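Local atomic coordinates of biliverdin reductase (Synechocystis sp., PDB entry 5B3T), a protein that probably reduces the tetrapyrrole biliverdin with NAD(P)H as the electron donor, as a member of the Gfo/Idh/MocA family of Rossmann-fold oxidoreductases. Residues A[105-118]-A[308-320]. Numbering follows the deposited sequence.
Sequences YPLALTYAMGKKLQ and LEASLYALEVADL
Leu-315 fills the tight centre of this contact. Its CG lies 3.6 Å from Tyr-111 N, and its CD2 reaches Thr-110 O at 3.2 Å. Leu-312 packs beside it, with CD2 against Leu-107 CD2 (3.9 Å) and the backbone of Gly-114. The absence of a side chain at Gly-114 leaves room for both leucines. Tyr-105 comes in from the loop. The edge of its ring faces Ser-311 O, and its OH lies 3.6 Å from Ala-314 CB. Helices 111-118 and 309-320 run nearly antiparallel, at 160°. One belongs to the Rossmann part of this Gfo/Idh/MocA protein and the other to the C-terminal alpha/beta part, so the contact packs the two together. Tyr-105 is also an NADP(+)-binding residue, without cofactor in this apo form. The other side is partly exposed and more polar. Asp-319 OD2 accepts from Tyr-111 N by its syn lone pair (2.8 Å, 152°), at the first turn of helix 111-118. The Tyr-111 ring is a knob among Leu-312, Leu-315, Glu-316 and Asp-319. Tyr-111 CG stands anti to the backbone N (chi1 -174°), and the ring meets Leu-312 O edge-on, with CD1 3.5 Å from that oxygen. The bent Lys-115 chain crosses Leu-312 at about a right angle, and its NZ donates to Gln-118 OE1 at 2.9 Å.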
ATOM      1  N   TYR A 105      -3.073   1.496   1.090  1.00 14.87           N
ATOM      2  CA  TYR A 105      -3.120   0.072   1.414  1.00 15.35           C
ATOM      3  C   TYR A 105      -2.084  -0.237   2.498  1.00 14.91           C
ATOM      4  O   TYR A 105      -0.969   0.275   2.438  1.00 15.16           O
ATOM      5  CB  TYR A 105      -2.870  -0.766   0.159  1.00 14.78           C
ATOM      6  CG  TYR A 105      -3.170  -2.232   0.338  1.00 14.53           C
ATOM      7  CD1 TYR A 105      -4.458  -2.722   0.165  1.00 14.03           C
ATOM      8  CD2 TYR A 105      -2.168  -3.127   0.693  1.00 14.06           C
ATOM      9  CE1 TYR A 105      -4.739  -4.062   0.334  1.00 15.50           C
ATOM     10  CE2 TYR A 105      -2.442  -4.469   0.869  1.00 14.66           C
ATOM     11  CZ  TYR A 105      -3.726  -4.932   0.686  1.00 14.56           C
ATOM     12  OH  TYR A 105      -4.001  -6.268   0.857  1.00 12.66           O
ATOM     13  N   PRO A 106      -2.432  -1.078   3.488  1.00 14.38           N
ATOM     14  CA  PRO A 106      -3.540  -2.033   3.638  1.00 13.31           C
ATOM     15  C   PRO A 106      -4.922  -1.458   3.926  1.00 15.77           C
ATOM     16  O   PRO A 106      -5.065  -0.369   4.484  1.00 13.77           O
ATOM     17  CB  PRO A 106      -3.089  -2.879   4.827  1.00 14.70           C
ATOM     18  CG  PRO A 106      -2.350  -1.911   5.676  1.00 14.24           C
ATOM     19  CD  PRO A 106      -1.623  -1.001   4.718  1.00 14.17           C
ATOM     20  N   LEU A 107      -5.940  -2.234   3.548  1.00 15.02           N
ATOM     21  CA  LEU A 107      -7.322  -1.894   3.862  1.00 16.04           C
ATOM     22  C   LEU A 107      -7.720  -2.407   5.242  1.00 15.54           C
ATOM     23  O   LEU A 107      -8.384  -1.693   6.003  1.00 15.55           O
ATOM     24  CB  LEU A 107      -8.251  -2.463   2.786  1.00 16.63           C
ATOM     25  CG  LEU A 107      -9.750  -2.598   3.073  1.00 15.47           C
ATOM     26  CD1 LEU A 107     -10.382  -1.242   3.343  1.00 16.83           C
ATOM     27  CD2 LEU A 107     -10.439  -3.289   1.900  1.00 18.55           C
ATOM     28  N   ALA A 108      -7.324  -3.631   5.583  1.00 14.79           N
ATOM     29  CA  ALA A 108      -7.699  -4.245   6.854  1.00 15.97           C
ATOM     30  C   ALA A 108      -6.798  -5.453   7.087  1.00 16.32           C
ATOM     31  O   ALA A 108      -5.970  -5.810   6.243  1.00 15.64           O
ATOM     32  CB  ALA A 108      -9.177  -4.642   6.867  1.00 16.10           C
ATOM     33  N   LEU A 109      -6.977  -6.088   8.247  1.00 16.82           N
ATOM     34  CA  LEU A 109      -6.161  -7.240   8.614  1.00 17.53           C
ATOM     35  C   LEU A 109      -6.671  -8.535   7.993  1.00 19.48           C
ATOM     36  O   LEU A 109      -5.884  -9.465   7.782  1.00 17.80           O
ATOM     37  CB  LEU A 109      -6.110  -7.380  10.137  1.00 17.12           C
ATOM     38  CG  LEU A 109      -5.349  -6.295  10.904  1.00 18.30           C
ATOM     39  CD1 LEU A 109      -5.672  -6.362  12.391  1.00 20.88           C
ATOM     40  CD2 LEU A 109      -3.854  -6.445  10.671  1.00 17.22           C
ATOM     41  N   THR A 110      -7.971  -8.629   7.715  1.00 17.90           N
ATOM     42  CA  THR A 110      -8.556  -9.834   7.144  1.00 17.67           C
ATOM     43  C   THR A 110      -9.549  -9.449   6.059  1.00 18.27           C
ATOM     44  O   THR A 110     -10.086  -8.339   6.054  1.00 16.51           O
ATOM     45  CB  THR A 110      -9.276 -10.694   8.199  1.00 18.54           C
ATOM     46  OG1 THR A 110     -10.463 -10.022   8.637  1.00 19.89           O
ATOM     47  CG2 THR A 110      -8.381 -10.960   9.400  1.00 20.03           C
ATOM     48  N   TYR A 111      -9.788 -10.389   5.141  1.00 18.82           N
ATOM     49  CA  TYR A 111     -10.793 -10.191   4.100  1.00 18.50           C
ATOM     50  C   TYR A 111     -12.156  -9.874   4.702  1.00 17.30           C
ATOM     51  O   TYR A 111     -12.886  -9.016   4.190  1.00 18.21           O
ATOM     52  CB  TYR A 111     -10.868 -11.439   3.215  1.00 19.08           C
ATOM     53  CG  TYR A 111     -11.764 -11.317   2.004  1.00 19.28           C
ATOM     54  CD1 TYR A 111     -11.295 -10.758   0.823  1.00 18.81           C
ATOM     55  CD2 TYR A 111     -13.073 -11.783   2.034  1.00 19.02           C
ATOM     56  CE1 TYR A 111     -12.108 -10.652  -0.292  1.00 19.89           C
ATOM     57  CE2 TYR A 111     -13.893 -11.684   0.922  1.00 20.09           C
ATOM     58  CZ  TYR A 111     -13.407 -11.117  -0.235  1.00 20.22           C
ATOM     59  OH  TYR A 111     -14.222 -11.016  -1.338  1.00 22.10           O
ATOM     60  N   ALA A 112     -12.509 -10.549   5.799  1.00 17.74           N
ATOM     61  CA  ALA A 112     -13.801 -10.317   6.438  1.00 18.46           C
ATOM     62  C   ALA A 112     -13.934  -8.878   6.923  1.00 17.48           C
ATOM     63  O   ALA A 112     -14.990  -8.256   6.756  1.00 17.23           O
ATOM     64  CB  ALA A 112     -13.993 -11.292   7.600  1.00 19.38           C
ATOM     65  N   MET A 113     -12.877  -8.333   7.530  1.00 17.35           N
ATOM     66  CA  MET A 113     -12.921  -6.938   7.954  1.00 17.10           C
ATOM     67  C   MET A 113     -13.008  -6.003   6.755  1.00 17.60           C
ATOM     68  O   MET A 113     -13.759  -5.020   6.780  1.00 16.10           O
ATOM     69  CB  MET A 113     -11.700  -6.608   8.811  1.00 18.76           C
ATOM     70  CG  MET A 113     -11.688  -5.186   9.344  1.00 18.19           C
ATOM     71  SD  MET A 113     -13.100  -4.828  10.407  1.00 25.61           S
ATOM     72  CE  MET A 113     -12.526  -3.353  11.248  1.00 21.84           C
ATOM     73  N   GLY A 114     -12.259  -6.299   5.690  1.00 16.85           N
ATOM     74  CA  GLY A 114     -12.347  -5.484   4.490  1.00 15.94           C
ATOM     75  C   GLY A 114     -13.741  -5.477   3.895  1.00 17.76           C
ATOM     76  O   GLY A 114     -14.217  -4.444   3.417  1.00 16.66           O
ATOM     77  N   LYS A 115     -14.418  -6.626   3.923  1.00 17.52           N
ATOM     78  CA  LYS A 115     -15.793  -6.684   3.439  1.00 19.72           C
ATOM     79  C   LYS A 115     -16.742  -5.971   4.393  1.00 18.91           C
ATOM     80  O   LYS A 115     -17.690  -5.309   3.955  1.00 19.78           O
ATOM     81  CB  LYS A 115     -16.216  -8.138   3.245  1.00 18.45           C
ATOM     82  CG  LYS A 115     -15.395  -8.880   2.208  1.00 19.94           C
ATOM     83  CD  LYS A 115     -15.673  -8.366   0.806  1.00 19.21           C
ATOM     84  CE  LYS A 115     -17.045  -8.812   0.331  1.00 20.52           C
ATOM     85  NZ  LYS A 115     -17.398  -8.219  -0.985  1.00 20.95           N
ATOM     86  N   LYS A 116     -16.505  -6.099   5.702  1.00 17.10           N
ATOM     87  CA  LYS A 116     -17.322  -5.385   6.679  1.00 20.49           C
ATOM     88  C   LYS A 116     -17.184  -3.878   6.506  1.00 19.42           C
ATOM     89  O   LYS A 116     -18.160  -3.135   6.666  1.00 19.80           O
ATOM     90  CB  LYS A 116     -16.929  -5.809   8.094  1.00 19.69           C
ATOM     91  CG  LYS A 116     -17.761  -5.171   9.199  1.00 23.76           C
ATOM     92  CD  LYS A 116     -17.308  -5.653  10.569  1.00 25.77           C
ATOM     93  CE  LYS A 116     -18.139  -5.032  11.679  1.00 32.00           C
ATOM     94  NZ  LYS A 116     -17.730  -5.527  13.024  1.00 37.48           N
ATOM     95  N   LEU A 117     -15.981  -3.410   6.166  1.00 19.60           N
ATOM     96  CA  LEU A 117     -15.784  -1.989   5.891  1.00 18.26           C
ATOM     97  C   LEU A 117     -16.502  -1.569   4.616  1.00 18.54           C
ATOM     98  O   LEU A 117     -17.084  -0.479   4.554  1.00 18.45           O
ATOM     99  CB  LEU A 117     -14.291  -1.673   5.780  1.00 15.92           C
ATOM    100  CG  LEU A 117     -13.437  -1.793   7.039  1.00 16.52           C
ATOM    101  CD1 LEU A 117     -11.966  -1.587   6.706  1.00 16.30           C
ATOM    102  CD2 LEU A 117     -13.900  -0.784   8.061  1.00 16.94           C
ATOM    103  N   GLN A 118     -16.450  -2.410   3.582  1.00 17.69           N
ATOM    104  CA  GLN A 118     -17.119  -2.099   2.323  1.00 20.90           C
ATOM    105  C   GLN A 118     -18.624  -1.966   2.524  1.00 21.33           C
ATOM    106  O   GLN A 118     -19.249  -1.019   2.032  1.00 23.61           O
ATOM    107  CB  GLN A 118     -16.800  -3.185   1.296  1.00 20.30           C
ATOM    108  CG  GLN A 118     -17.514  -3.044  -0.034  1.00 23.78           C
ATOM    109  CD  GLN A 118     -17.348  -4.277  -0.900  1.00 24.67           C
ATOM    110  OE1 GLN A 118     -17.442  -5.406  -0.414  1.00 22.23           O
ATOM    111  NE2 GLN A 118     -17.093  -4.071  -2.186  1.00 24.69           N
ATOM    112  N   LEU A 308     -12.936  -0.841  -5.074  1.00 21.96           N
ATOM    113  CA  LEU A 308     -12.352  -1.517  -3.922  1.00 23.05           C
ATOM    114  C   LEU A 308     -11.932  -2.951  -4.226  1.00 22.42           C
ATOM    115  O   LEU A 308     -11.181  -3.540  -3.440  1.00 20.49           O
ATOM    116  CB  LEU A 308     -13.348  -1.506  -2.761  1.00 20.76           C
ATOM    117  CG  LEU A 308     -12.783  -1.681  -1.352  1.00 22.11           C
ATOM    118  CD1 LEU A 308     -11.860  -0.523  -1.007  1.00 19.39           C
ATOM    119  CD2 LEU A 308     -13.909  -1.796  -0.341  1.00 22.40           C
ATOM    120  N   GLU A 309     -12.384  -3.518  -5.348  1.00 21.45           N
ATOM    121  CA  GLU A 309     -12.177  -4.940  -5.600  1.00 22.85           C
ATOM    122  C   GLU A 309     -10.701  -5.301  -5.698  1.00 20.61           C
ATOM    123  O   GLU A 309     -10.306  -6.399  -5.289  1.00 18.15           O
ATOM    124  CB  GLU A 309     -12.911  -5.360  -6.874  1.00 23.68           C
ATOM    125  CG  GLU A 309     -12.855  -6.847  -7.145  1.00 25.74           C
ATOM    126  CD  GLU A 309     -13.161  -7.670  -5.910  1.00 30.30           C
ATOM    127  OE1 GLU A 309     -14.196  -7.412  -5.256  1.00 27.58           O
ATOM    128  OE2 GLU A 309     -12.358  -8.571  -5.586  1.00 25.71           O
ATOM    129  N   ALA A 310      -9.872  -4.403  -6.232  1.00 19.39           N
ATOM    130  CA  ALA A 310      -8.450  -4.707  -6.366  1.00 19.74           C
ATOM    131  C   ALA A 310      -7.782  -4.844  -5.003  1.00 17.67           C
ATOM    132  O   ALA A 310      -6.952  -5.738  -4.799  1.00 18.00           O
ATOM    133  CB  ALA A 310      -7.757  -3.630  -7.198  1.00 19.74           C
ATOM    134  N   SER A 311      -8.128  -3.966  -4.058  1.00 17.29           N
ATOM    135  CA  SER A 311      -7.565  -4.071  -2.717  1.00 16.80           C
ATOM    136  C   SER A 311      -8.166  -5.239  -1.947  1.00 17.54           C
ATOM    137  O   SER A 311      -7.490  -5.831  -1.096  1.00 14.78           O
ATOM    138  CB  SER A 311      -7.777  -2.767  -1.952  1.00 17.54           C
ATOM    139  OG  SER A 311      -7.072  -1.703  -2.565  1.00 17.76           O
ATOM    140  N   LEU A 312      -9.428  -5.582  -2.224  1.00 16.78           N
ATOM    141  CA  LEU A 312     -10.030  -6.745  -1.583  1.00 16.65           C
ATOM    142  C   LEU A 312      -9.349  -8.032  -2.026  1.00 15.76           C
ATOM    143  O   LEU A 312      -9.150  -8.944  -1.216  1.00 15.22           O
ATOM    144  CB  LEU A 312     -11.527  -6.809  -1.880  1.00 17.21           C
ATOM    145  CG  LEU A 312     -12.447  -5.908  -1.056  1.00 19.48           C
ATOM    146  CD1 LEU A 312     -13.872  -6.004  -1.577  1.00 19.75           C
ATOM    147  CD2 LEU A 312     -12.383  -6.282   0.417  1.00 19.02           C
ATOM    148  N   TYR A 313      -8.982  -8.129  -3.307  1.00 15.48           N
ATOM    149  CA  TYR A 313      -8.321  -9.344  -3.768  1.00 17.73           C
ATOM    150  C   TYR A 313      -6.906  -9.444  -3.215  1.00 14.87           C
ATOM    151  O   TYR A 313      -6.461 -10.533  -2.834  1.00 14.52           O
ATOM    152  CB  TYR A 313      -8.293  -9.418  -5.292  1.00 17.04           C
ATOM    153  CG  TYR A 313      -7.714 -10.735  -5.750  1.00 18.09           C
ATOM    154  CD1 TYR A 313      -8.316 -11.930  -5.383  1.00 17.33           C
ATOM    155  CD2 TYR A 313      -6.554 -10.790  -6.512  1.00 17.40           C
ATOM    156  CE1 TYR A 313      -7.796 -13.141  -5.773  1.00 17.00           C
ATOM    157  CE2 TYR A 313      -6.021 -12.007  -6.910  1.00 17.89           C
ATOM    158  CZ  TYR A 313      -6.652 -13.177  -6.535  1.00 18.66           C
ATOM    159  OH  TYR A 313      -6.138 -14.393  -6.919  1.00 19.36           O
ATOM    160  N   ALA A 314      -6.181  -8.322  -3.178  1.00 14.64           N
ATOM    161  CA  ALA A 314      -4.867  -8.314  -2.545  1.00 14.79           C
ATOM    162  C   ALA A 314      -4.963  -8.776  -1.098  1.00 16.11           C
ATOM    163  O   ALA A 314      -4.085  -9.492  -0.602  1.00 13.86           O
ATOM    164  CB  ALA A 314      -4.254  -6.916  -2.628  1.00 15.31           C
ATOM    165  N   LEU A 315      -6.039  -8.384  -0.412  1.00 14.60           N
ATOM    166  CA  LEU A 315      -6.278  -8.851   0.947  1.00 14.42           C
ATOM    167  C   LEU A 315      -6.541 -10.352   0.973  1.00 15.20           C
ATOM    168  O   LEU A 315      -6.055 -11.059   1.863  1.00 16.86           O
ATOM    169  CB  LEU A 315      -7.448  -8.070   1.549  1.00 17.20           C
ATOM    170  CG  LEU A 315      -7.876  -8.243   3.006  1.00 18.64           C
ATOM    171  CD1 LEU A 315      -6.680  -8.337   3.946  1.00 16.28           C
ATOM    172  CD2 LEU A 315      -8.782  -7.078   3.396  1.00 16.78           C
ATOM    173  N   GLU A 316      -7.298 -10.860  -0.004  1.00 15.68           N
ATOM    174  CA  GLU A 316      -7.529 -12.300  -0.087  1.00 15.70           C
ATOM    175  C   GLU A 316      -6.222 -13.054  -0.293  1.00 16.15           C
ATOM    176  O   GLU A 316      -5.986 -14.088   0.343  1.00 15.62           O
ATOM    177  CB  GLU A 316      -8.514 -12.619  -1.215  1.00 16.54           C
ATOM    178  CG  GLU A 316      -8.700 -14.112  -1.464  1.00 18.70           C
ATOM    179  CD  GLU A 316      -9.669 -14.411  -2.599  1.00 18.33           C
ATOM    180  OE1 GLU A 316     -10.557 -13.575  -2.866  1.00 20.10           O
ATOM    181  OE2 GLU A 316      -9.540 -15.484  -3.225  1.00 22.66           O
ATOM    182  N   VAL A 317      -5.358 -12.550  -1.176  1.00 13.99           N
ATOM    183  CA  VAL A 317      -4.076 -13.203  -1.425  1.00 15.56           C
ATOM    184  C   VAL A 317      -3.226 -13.212  -0.160  1.00 15.11           C
ATOM    185  O   VAL A 317      -2.531 -14.193   0.132  1.00 15.83           O
ATOM    186  CB  VAL A 317      -3.348 -12.518  -2.596  1.00 14.92           C
ATOM    187  CG1 VAL A 317      -1.939 -13.069  -2.744  1.00 14.30           C
ATOM    188  CG2 VAL A 317      -4.130 -12.706  -3.884  1.00 15.42           C
ATOM    189  N   ALA A 318      -3.269 -12.122   0.612  1.00 15.06           N
ATOM    190  CA  ALA A 318      -2.499 -12.062   1.852  1.00 16.15           C
ATOM    191  C   ALA A 318      -3.022 -13.059   2.880  1.00 15.98           C
ATOM    192  O   ALA A 318      -2.234 -13.729   3.558  1.00 17.15           O
ATOM    193  CB  ALA A 318      -2.520 -10.642   2.417  1.00 14.25           C
ATOM    194  N   ASP A 319      -4.347 -13.166   3.016  1.00 16.25           N
ATOM    195  CA  ASP A 319      -4.921 -14.185   3.892  1.00 17.74           C
ATOM    196  C   ASP A 319      -4.480 -15.580   3.472  1.00 16.33           C
ATOM    197  O   ASP A 319      -4.122 -16.411   4.314  1.00 16.62           O
ATOM    198  CB  ASP A 319      -6.448 -14.095   3.890  1.00 16.49           C
ATOM    199  CG  ASP A 319      -6.963 -12.846   4.566  1.00 20.47           C
ATOM    200  OD1 ASP A 319      -6.181 -12.192   5.285  1.00 19.66           O
ATOM    201  OD2 ASP A 319      -8.160 -12.530   4.401  1.00 20.84           O
ATOM    202  N   LEU A 320      -4.505 -15.854   2.167  1.00 15.80           N
ATOM    203  CA  LEU A 320      -4.134 -17.176   1.676  1.00 17.50           C
ATOM    204  C   LEU A 320      -2.675 -17.498   1.982  1.00 17.96           C
ATOM    205  O   LEU A 320      -2.352 -18.620   2.390  1.00 17.85           O
ATOM    206  CB  LEU A 320      -4.402 -17.266   0.173  1.00 17.75           C
ATOM    207  CG  LEU A 320      -5.882 -17.300  -0.205  1.00 20.72           C
ATOM    208  CD1 LEU A 320      -6.072 -17.140  -1.705  1.00 19.97           C
ATOM    209  CD2 LEU A 320      -6.495 -18.600   0.280  1.00 21.80           C
TER
HETATM  210  O   HOH W   1      -2.002  -7.766   0.461  1.00 14.37           O